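Local structure of endoribonuclease PemK (Escherichia coli, 1M1F) at residues 27-32 against 39-44; 5-10 against 80-85; 57-62 against 99-104. The protein probably acts as an endoribonuclease, the toxic half of a plasmid-borne toxin-antitoxin pair that kills daughter cells lacking the plasmid. One frame throughout, in Å; residues are numbered along the deposited sequence.

Contact 1: 27-32 against 39-44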
loop_
_atom_site.group_PDB
_atom_site.type_symbol
_atom_site.label_atom_id
_atom_site.label_comp_id
_atom_site.label_asym_id
_atom_site.label_seq_id
_atom_site.Cartn_x
_atom_site.Cartn_y
_atom_site.Cartn_z
ATOM N N ILE A 27 -4.773 -9.384 -4.479
ATOM C CA ILE A 27 -4.669 -9.341 -3.023
ATOM C C ILE A 27 -3.298 -9.819 -2.566
ATOM O O ILE A 27 -2.844 -10.903 -2.921
ATOM C CB ILE A 27 -5.810 -10.161 -2.367
ATOM C CG1 ILE A 27 -7.172 -9.542 -2.746
ATOM C CG2 ILE A 27 -5.629 -10.220 -0.844
ATOM C CD1 ILE A 27 -8.403 -10.141 -2.068
ATOM N N VAL A 28 -2.639 -8.977 -1.780
ATOM C CA VAL A 28 -1.301 -9.233 -1.246
ATOM C C VAL A 28 -1.306 -9.902 0.127
ATOM O O VAL A 28 -0.453 -10.735 0.420
ATOM C CB VAL A 28 -0.534 -7.882 -1.124
ATOM C CG1 VAL A 28 0.807 -8.030 -0.410
ATOM C CG2 VAL A 28 -0.343 -7.263 -2.502
ATOM N N THR A 29 -2.250 -9.512 0.975
ATOM C CA THR A 29 -2.288 -9.983 2.352
ATOM C C THR A 29 -3.010 -11.316 2.481
ATOM O O THR A 29 -3.879 -11.635 1.673
ATOM C CB THR A 29 -2.966 -8.920 3.237
ATOM O OG1 THR A 29 -4.000 -8.261 2.487
ATOM C CG2 THR A 29 -1.998 -7.802 3.606
ATOM N N PRO A 30 -2.669 -12.089 3.512
ATOM C CA PRO A 30 -3.287 -13.409 3.704
ATOM C C PRO A 30 -4.689 -13.350 4.273
ATOM O O PRO A 30 -5.124 -12.343 4.823
ATOM C CB PRO A 30 -2.380 -14.100 4.716
ATOM C CG PRO A 30 -1.582 -13.047 5.352
ATOM C CD PRO A 30 -1.671 -11.785 4.549
ATOM N N ALA A 31 -5.382 -14.478 4.167
ATOM C CA ALA A 31 -6.755 -14.608 4.625
ATOM C C ALA A 31 -7.012 -14.106 6.048
ATOM O O ALA A 31 -7.980 -13.387 6.273
ATOM C CB ALA A 31 -7.184 -16.064 4.510
ATOM N N ALA A 32 -6.182 -14.510 7.003
ATOM C CA ALA A 32 -6.415 -14.128 8.403
ATOM C C ALA A 32 -6.399 -12.600 8.563
ATOM O O ALA A 32 -7.273 -12.012 9.195
ATOM C CB ALA A 32 -5.404 -14.791 9.321
ATOM N N LEU A 39 -9.582 -4.926 5.574
ATOM C CA LEU A 39 -8.832 -3.930 4.812
ATOM C C LEU A 39 -7.640 -4.585 4.114
ATOM O O LEU A 39 -6.491 -4.347 4.474
ATOM C CB LEU A 39 -8.343 -2.797 5.730
ATOM C CG LEU A 39 -9.429 -1.849 6.238
ATOM C CD1 LEU A 39 -8.892 -0.952 7.360
ATOM C CD2 LEU A 39 -9.974 -1.014 5.082
ATOM N N PRO A 40 -7.887 -5.417 3.109
ATOM C CA PRO A 40 -6.778 -6.057 2.404
ATOM C C PRO A 40 -5.863 -5.041 1.734
ATOM O O PRO A 40 -6.296 -3.961 1.338
ATOM C CB PRO A 40 -7.486 -6.889 1.329
ATOM C CG PRO A 40 -8.782 -6.180 1.136
ATOM C CD PRO A 40 -9.189 -5.779 2.521
ATOM N N VAL A 41 -4.596 -5.412 1.611
ATOM C CA VAL A 41 -3.662 -4.665 0.798
ATOM C C VAL A 41 -3.662 -5.316 -0.590
ATOM O O VAL A 41 -3.567 -6.539 -0.714
ATOM C CB VAL A 41 -2.231 -4.667 1.393
ATOM C CG1 VAL A 41 -1.302 -3.872 0.496
ATOM C CG2 VAL A 41 -2.249 -4.102 2.803
ATOM N N VAL A 42 -3.782 -4.486 -1.618
ATOM C CA VAL A 42 -3.849 -4.936 -2.998
ATOM C C VAL A 42 -2.887 -4.151 -3.877
ATOM O O VAL A 42 -2.433 -3.065 -3.512
ATOM C CB VAL A 42 -5.297 -4.773 -3.583
ATOM C CG1 VAL A 42 -6.321 -5.363 -2.643
ATOM C CG2 VAL A 42 -5.622 -3.312 -3.870
ATOM N N VAL A 43 -2.563 -4.723 -5.035
ATOM C CA VAL A 43 -1.820 -4.002 -6.069
ATOM C C VAL A 43 -2.647 -4.060 -7.361
ATOM O O VAL A 43 -3.267 -5.086 -7.670
ATOM C CB VAL A 43 -0.393 -4.536 -6.281
ATOM C CG1 VAL A 43 0.508 -4.065 -5.157
ATOM C CG2 VAL A 43 -0.358 -6.054 -6.410
ATOM N N PRO A 44 -2.684 -2.966 -8.113
ATOM C CA PRO A 44 -3.541 -2.912 -9.299
ATOM C C PRO A 44 -2.955 -3.556 -10.544
ATOM O O PRO A 44 -1.742 -3.631 -10.711
ATOM C CB PRO A 44 -3.689 -1.416 -9.533
ATOM C CG PRO A 44 -2.400 -0.841 -9.042
ATOM C CD PRO A 44 -1.951 -1.709 -7.905
#
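Val28 meets Val43 methyl to methyl, CG2 of each lying 4.1 Å from the other where the two side chains cross at about a right angle. Both branches are drawn against helix 95-106, Val28 touching Leu102 and Leu105 and Val43 touching Val101, and beta-branched, wholly apolar valine suits such buried positions facing a helix. Ile27 and Val42 project to the other face of the sheet as an antiparallel non-hydrogen-bonded pair, their CA atoms 4.5 Å apart, and the longer Ile27 lays its CG1 against CG1 of Val42. Further along, the CG2 methyl of Thr29 crosses Val41 and sits 3.8 Å from its CG2, while Pro40 brings its CB near the hydroxyl side of the same threonine.

The polar edge starts where the strand of Ile27 ends. Val28 N donates to Val41 O over 2.8 Å, nearly straight at 164°, with the nitrogen tilted 16° from the carbonyl plane. A regular strand would return the bond from Val41 N to Val28 O, but the backbone has turned at Val28 and that oxygen accepts from Arg3 NE. The Thr29 hydroxyl takes its place: Val41 N donates to Thr29 OG1 at 3.0 Å. A chi1 of 34°, short of the usual +60°, swings OG1 toward Val41 N and leaves the methyl for the Val41 side chain. The same OG1 also bonds to Asn34 OD1 in the following helix, so threonine serves strand and helix together. Pro30, at the N-cap, then leads into helix 31-37. The result is two adjacent antiparallel strands, 22-27 and 41-46, joined by a short helix rather than a tight hairpin turn, within the SH3-like sheet of the PemK/MazF family.

Contact 2: 5-10 against 80-85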
loop_
_atom_site.group_PDB
_atom_site.type_symbol
_atom_site.label_atom_id
_atom_site.label_comp_id
_atom_site.label_asym_id
_atom_site.label_seq_id
_atom_site.Cartn_x
_atom_site.Cartn_y
_atom_site.Cartn_z
ATOM N N GLU A 5 -5.766 -13.785 -4.981
ATOM C CA GLU A 5 -7.006 -13.579 -5.713
ATOM C C GLU A 5 -6.969 -12.255 -6.450
ATOM O O GLU A 5 -6.425 -11.265 -5.961
ATOM C CB GLU A 5 -8.221 -13.583 -4.787
ATOM C CG GLU A 5 -8.489 -14.935 -4.153
ATOM C CD GLU A 5 -9.585 -14.922 -3.106
ATOM O OE1 GLU A 5 -10.064 -13.849 -2.715
ATOM O OE2 GLU A 5 -9.968 -16.022 -2.660
ATOM N N ILE A 6 -7.586 -12.247 -7.622
ATOM C CA ILE A 6 -7.818 -11.045 -8.395
ATOM C C ILE A 6 -9.289 -10.684 -8.206
ATOM O O ILE A 6 -10.176 -11.534 -8.387
ATOM C CB ILE A 6 -7.522 -11.273 -9.881
ATOM C CG1 ILE A 6 -6.026 -11.489 -10.080
ATOM C CG2 ILE A 6 -7.992 -10.091 -10.710
ATOM C CD1 ILE A 6 -5.635 -11.779 -11.513
ATOM N N TRP A 7 -9.519 -9.431 -7.793
ATOM C CA TRP A 7 -10.849 -8.857 -7.589
ATOM C C TRP A 7 -11.032 -7.647 -8.486
ATOM O O TRP A 7 -10.100 -6.868 -8.678
ATOM C CB TRP A 7 -11.052 -8.437 -6.124
ATOM C CG TRP A 7 -11.180 -9.571 -5.156
ATOM C CD1 TRP A 7 -10.280 -10.566 -4.937
ATOM C CD2 TRP A 7 -12.287 -9.841 -4.288
ATOM N NE1 TRP A 7 -10.749 -11.438 -3.983
ATOM C CE2 TRP A 7 -11.980 -11.010 -3.566
ATOM C CE3 TRP A 7 -13.507 -9.202 -4.039
ATOM C CZ2 TRP A 7 -12.845 -11.555 -2.630
ATOM C CZ3 TRP A 7 -14.366 -9.746 -3.109
ATOM C CH2 TRP A 7 -14.027 -10.904 -2.409
ATOM N N LEU A 8 -12.230 -7.488 -9.044
ATOM C CA LEU A 8 -12.571 -6.300 -9.812
ATOM C C LEU A 8 -13.160 -5.272 -8.849
ATOM O O LEU A 8 -14.149 -5.550 -8.179
ATOM C CB LEU A 8 -13.594 -6.654 -10.883
ATOM C CG LEU A 8 -14.019 -5.485 -11.774
ATOM C CD1 LEU A 8 -12.893 -4.974 -12.628
ATOM C CD2 LEU A 8 -15.211 -5.885 -12.638
ATOM N N VAL A 9 -12.570 -4.082 -8.792
ATOM C CA VAL A 9 -13.018 -3.085 -7.828
ATOM C C VAL A 9 -12.722 -1.670 -8.293
ATOM O O VAL A 9 -11.745 -1.428 -9.002
ATOM C CB VAL A 9 -12.354 -3.362 -6.434
ATOM C CG1 VAL A 9 -10.834 -3.129 -6.463
ATOM C CG2 VAL A 9 -13.038 -2.558 -5.327
ATOM N N SER A 10 -13.592 -0.738 -7.893
ATOM C CA SER A 10 -13.359 0.681 -8.130
ATOM C C SER A 10 -12.320 1.241 -7.176
ATOM O O SER A 10 -12.450 1.109 -5.967
ATOM C CB SER A 10 -14.646 1.483 -7.960
ATOM O OG SER A 10 -14.381 2.863 -8.181
ATOM N N ILE A 80 -7.460 -1.235 0.949
ATOM C CA ILE A 80 -8.830 -0.850 0.594
ATOM C C ILE A 80 -9.872 -1.654 1.345
ATOM O O ILE A 80 -9.649 -2.797 1.737
ATOM C CB ILE A 80 -9.081 -0.969 -0.950
ATOM C CG1 ILE A 80 -8.903 -2.407 -1.446
ATOM C CG2 ILE A 80 -8.173 -0.005 -1.724
ATOM C CD1 ILE A 80 -9.404 -2.624 -2.880
ATOM N N ASP A 81 -11.029 -1.026 1.529
ATOM C CA ASP A 81 -12.168 -1.700 2.113
ATOM C C ASP A 81 -12.900 -2.327 0.934
ATOM O O ASP A 81 -13.718 -1.688 0.279
ATOM C CB ASP A 81 -13.047 -0.698 2.848
ATOM C CG ASP A 81 -14.156 -1.353 3.625
ATOM O OD1 ASP A 81 -14.594 -2.465 3.243
ATOM O OD2 ASP A 81 -14.642 -0.806 4.638
ATOM N N MET A 82 -12.543 -3.571 0.628
ATOM C CA MET A 82 -13.094 -4.272 -0.529
ATOM C C MET A 82 -14.605 -4.403 -0.468
ATOM O O MET A 82 -15.281 -4.228 -1.480
ATOM C CB MET A 82 -12.462 -5.660 -0.653
ATOM C CG MET A 82 -12.784 -6.364 -1.970
ATOM S SD MET A 82 -11.878 -5.721 -3.433
ATOM C CE MET A 82 -10.193 -6.591 -3.174
ATOM N N LYS A 83 -15.115 -4.713 0.717
ATOM C CA LYS A 83 -16.543 -4.877 0.915
ATOM C C LYS A 83 -17.268 -3.552 0.691
ATOM O O LYS A 83 -18.231 -3.487 -0.076
ATOM C CB LYS A 83 -16.815 -5.423 2.299
ATOM N N ALA A 84 -16.792 -2.476 1.313
ATOM C CA ALA A 84 -17.436 -1.180 1.124
ATOM C C ALA A 84 -17.394 -0.752 -0.331
ATOM O O ALA A 84 -18.342 -0.153 -0.837
ATOM C CB ALA A 84 -16.791 -0.118 1.995
ATOM N N ARG A 85 -16.301 -1.059 -1.018
ATOM C CA ARG A 85 -16.174 -0.671 -2.407
ATOM C C ARG A 85 -16.945 -1.586 -3.374
ATOM O O ARG A 85 -17.038 -1.277 -4.546
ATOM C CB ARG A 85 -14.699 -0.628 -2.813
ATOM C CG ARG A 85 -13.938 0.570 -2.258
ATOM C CD ARG A 85 -12.444 0.619 -2.630
ATOM N NE ARG A 85 -11.849 1.821 -2.059
ATOM C CZ ARG A 85 -11.818 3.010 -2.644
ATOM N NH1 ARG A 85 -12.269 3.184 -3.878
ATOM N NH2 ARG A 85 -11.324 4.045 -1.988
HETATM O O HOH W 1 -16.256 -1.725 -7.165
#
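Trp7 is approached obliquely at its indole by Met82. Met82 CG comes to 3.6 Å from Trp7 CE3, and the sulfur is 4.8 Å from the centroid of the six-membered ring, 51° off its normal: a Met-aromatic contact. The thioether chain, bent at both chi2 (75°) and chi3, curls back so that its terminal CE rests near Trp7 CB. At the indole edge, almost exactly in the ring plane, NE1 donates to Glu5 OE1 over 2.8 Å; as Glu5 OE2 pairs with Arg89, this carboxylate helps fix how the ring is turned.

Val9 fills the middle of the contact. Its CG1 meets Ile80 CD1 tip to tip, CB lies against the Met82 sulfur, and CG2 packs 3.6 Å from Arg85 CB, a compact residue serving three neighbours. The second flat group, the Arg85 guanidinium, receives Ser10 O at its edge: NH1 donates over 2.9 Å, arriving above the carbonyl plane rather than within it. A water bridges Ser10 N and Arg85 O close by. Asp81, well suited to an N-cap, accepts from Ala84 N through OD1 and begins the short, weakly bonded helix that carries Arg85.

Arg85 NH1 also reaches Asp12 O, and NE forms a salt bridge with Glu18 of the second subunit. Its charge is thus probably shared between the carbonyls of Ser10, at the strand end, and of Asp12 just beyond it, and a carboxylate across the dimer, which ties this polar corner to the subunit interface.

Contact 3: 57-62 against 99-104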
loop_
_atom_site.group_PDB
_atom_site.type_symbol
_atom_site.label_atom_id
_atom_site.label_comp_id
_atom_site.label_asym_id
_atom_site.label_seq_id
_atom_site.Cartn_x
_atom_site.Cartn_y
_atom_site.Cartn_z
ATOM N N PHE A 57 8.964 -2.964 -11.578
ATOM C CA PHE A 57 7.830 -3.282 -10.692
ATOM C C PHE A 57 6.623 -3.880 -11.406
ATOM O O PHE A 57 5.662 -4.288 -10.756
ATOM C CB PHE A 57 7.407 -2.043 -9.902
ATOM C CG PHE A 57 8.403 -1.635 -8.849
ATOM C CD1 PHE A 57 8.592 -2.395 -7.712
ATOM C CD2 PHE A 57 9.147 -0.486 -9.001
ATOM C CE1 PHE A 57 9.497 -2.013 -6.752
ATOM C CE2 PHE A 57 10.059 -0.107 -8.041
ATOM C CZ PHE A 57 10.230 -0.869 -6.923
ATOM N N ALA A 58 6.662 -3.947 -12.729
ATOM C CA ALA A 58 5.548 -4.478 -13.504
ATOM C C ALA A 58 5.741 -5.962 -13.802
ATOM O O ALA A 58 6.671 -6.346 -14.507
ATOM C CB ALA A 58 5.397 -3.693 -14.785
ATOM N N VAL A 59 4.873 -6.800 -13.250
ATOM C CA VAL A 59 4.948 -8.240 -13.433
ATOM C C VAL A 59 3.870 -8.696 -14.390
ATOM O O VAL A 59 2.687 -8.490 -14.150
ATOM C CB VAL A 59 4.785 -8.960 -12.085
ATOM C CG1 VAL A 59 4.712 -10.458 -12.292
ATOM C CG2 VAL A 59 5.930 -8.593 -11.153
ATOM N N SER A 60 4.290 -9.317 -15.480
ATOM C CA SER A 60 3.366 -9.730 -16.516
ATOM C C SER A 60 2.491 -10.915 -16.110
ATOM O O SER A 60 2.953 -11.850 -15.450
ATOM C CB SER A 60 4.148 -10.082 -17.786
ATOM O OG SER A 60 3.264 -10.554 -18.784
ATOM N N LEU A 61 1.218 -10.841 -16.500
ATOM C CA LEU A 61 0.270 -11.943 -16.316
ATOM C C LEU A 61 0.119 -12.828 -17.569
ATOM O O LEU A 61 -0.702 -13.754 -17.597
ATOM C CB LEU A 61 -1.103 -11.390 -15.956
ATOM C CG LEU A 61 -1.217 -10.623 -14.646
ATOM C CD1 LEU A 61 -2.601 -10.024 -14.529
ATOM C CD2 LEU A 61 -0.899 -11.484 -13.447
ATOM N N ASP A 62 0.903 -12.554 -18.600
ATOM C CA ASP A 62 0.814 -13.295 -19.860
ATOM C C ASP A 62 1.313 -14.739 -19.746
ATOM O O ASP A 62 2.318 -15.003 -19.112
ATOM C CB ASP A 62 1.647 -12.566 -20.916
ATOM C CG ASP A 62 1.045 -12.634 -22.308
ATOM O OD1 ASP A 62 -0.145 -12.984 -22.456
ATOM O OD2 ASP A 62 1.695 -12.321 -23.327
ATOM N N ASN A 99 4.431 -15.039 -5.945
ATOM C CA ASN A 99 5.747 -14.934 -5.336
ATOM C C ASN A 99 6.612 -13.874 -6.016
ATOM O O ASN A 99 7.398 -13.197 -5.359
ATOM C CB ASN A 99 6.426 -16.294 -5.291
ATOM C CG ASN A 99 5.716 -17.258 -4.352
ATOM O OD1 ASN A 99 5.088 -16.847 -3.371
ATOM N ND2 ASN A 99 5.824 -18.556 -4.643
ATOM N N GLU A 100 6.477 -13.720 -7.327
ATOM C CA GLU A 100 7.209 -12.663 -8.021
ATOM C C GLU A 100 6.745 -11.282 -7.521
ATOM O O GLU A 100 7.559 -10.371 -7.307
ATOM C CB GLU A 100 7.039 -12.777 -9.540
ATOM C CG GLU A 100 8.114 -12.014 -10.289
ATOM C CD GLU A 100 8.232 -12.372 -11.755
ATOM O OE1 GLU A 100 9.186 -11.858 -12.382
ATOM O OE2 GLU A 100 7.415 -13.155 -12.268
ATOM N N VAL A 101 5.433 -11.131 -7.330
ATOM C CA VAL A 101 4.851 -9.894 -6.809
ATOM C C VAL A 101 5.351 -9.609 -5.385
ATOM O O VAL A 101 5.770 -8.490 -5.069
ATOM C CB VAL A 101 3.314 -9.967 -6.889
ATOM C CG1 VAL A 101 2.647 -8.839 -6.126
ATOM C CG2 VAL A 101 2.887 -9.938 -8.339
ATOM N N LEU A 102 5.318 -10.616 -4.525
ATOM C CA LEU A 102 5.831 -10.466 -3.166
ATOM C C LEU A 102 7.310 -10.063 -3.182
ATOM O O LEU A 102 7.742 -9.246 -2.372
ATOM C CB LEU A 102 5.625 -11.741 -2.353
ATOM C CG LEU A 102 4.181 -12.133 -2.052
ATOM C CD1 LEU A 102 4.190 -13.489 -1.378
ATOM C CD2 LEU A 102 3.460 -11.108 -1.186
ATOM N N GLY A 103 8.085 -10.639 -4.096
ATOM C CA GLY A 103 9.484 -10.284 -4.237
ATOM C C GLY A 103 9.676 -8.815 -4.564
ATOM O O GLY A 103 10.557 -8.162 -4.007
ATOM N N ARG A 104 8.873 -8.287 -5.483
ATOM C CA ARG A 104 8.977 -6.869 -5.833
ATOM C C ARG A 104 8.614 -6.002 -4.625
ATOM O O ARG A 104 9.310 -5.046 -4.320
ATOM C CB ARG A 104 8.063 -6.485 -7.005
ATOM C CG ARG A 104 8.400 -7.016 -8.397
ATOM C CD ARG A 104 9.811 -7.283 -8.669
ATOM N NE ARG A 104 10.110 -7.124 -10.089
ATOM C CZ ARG A 104 10.487 -8.099 -10.905
ATOM N NH1 ARG A 104 10.587 -9.356 -10.479
ATOM N NH2 ARG A 104 10.755 -7.804 -12.168
#
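Val59 packs against both Glu100 and Arg104. Its CG2 lies against the CG atoms of the two, 4.0 Å from Arg104 CG and 4.1 Å from Glu100 CG, and its CG1 meets the carboxylate end of Glu100, 3.8 Å from OE2, while CB approaches the CG2 methyl of Val101. With CG1 anti to the backbone N (chi1 174°), that methyl points to the Glu100 carboxylate and CG2 is left over the stems of Glu100 and Arg104. A beta-branched residue fits here, since it is at home in a strand and its CG2 offers a short apolar surface to the aliphatic parts of charged side chains, though CG1 borders the carboxylate.

Arg104 contributes its stem rather than its charge to this packing. The chain bends at chi2, which turns the guanidinium back along the helix, where NH1 forms a salt bridge with Glu100 OE1 at 3.4 Å, one turn earlier. NE bonds to the carbonyl of Gly56, two residues before strand 58-60 begins, so the arginine joins the helix to the approach of the strand. Strand 58-60 is the outermost strand on its side of the chain's antiparallel sheet, and helix 95-106 packs over it. The axes of strand 58-60 and of the helix segment 99-104 approach to 9.2 Å and run nearly antiparallel at 172°; this is the C-terminal helix of the SH3-like PemK/MazF fold.

Phe57 begins from a CB that points away from the helix, yet its ring swings back to it. The CD1 edge lies 4.2 Å from Arg104 CB, and CE1 brings the ring edge, in plane, toward Arg104 O, a carbonyl also bonded to Thr107 OG1. A large aromatic suits this border position because it has a second partner: Phe33 of the second subunit meets the same ring with its plane almost perpendicular.

In the fold
All three contacts draw on the one antiparallel sheet. Contacts 1 and 2 are neighbours, their centres 10 Å apart, linked by probable backbone hydrogen bonds between Ile27 N and Glu5 O and between Pro40 O and Ile80 N. Contact 3 is centred about 15 Å from contact 1; contacts 2 and 3, about 20 Å apart between centres, lie on opposite sides of the chain's centre. Helix 95-106 covers residues of both contacts 1 and 3. Along the chain, contact 1 falls between the two segments of contact 2 and closes before contact 3 opens, whereas contacts 2 and 3 interleave. Each contact also borders the second subunit, so the folding of the chain and the building of the homodimer share residues.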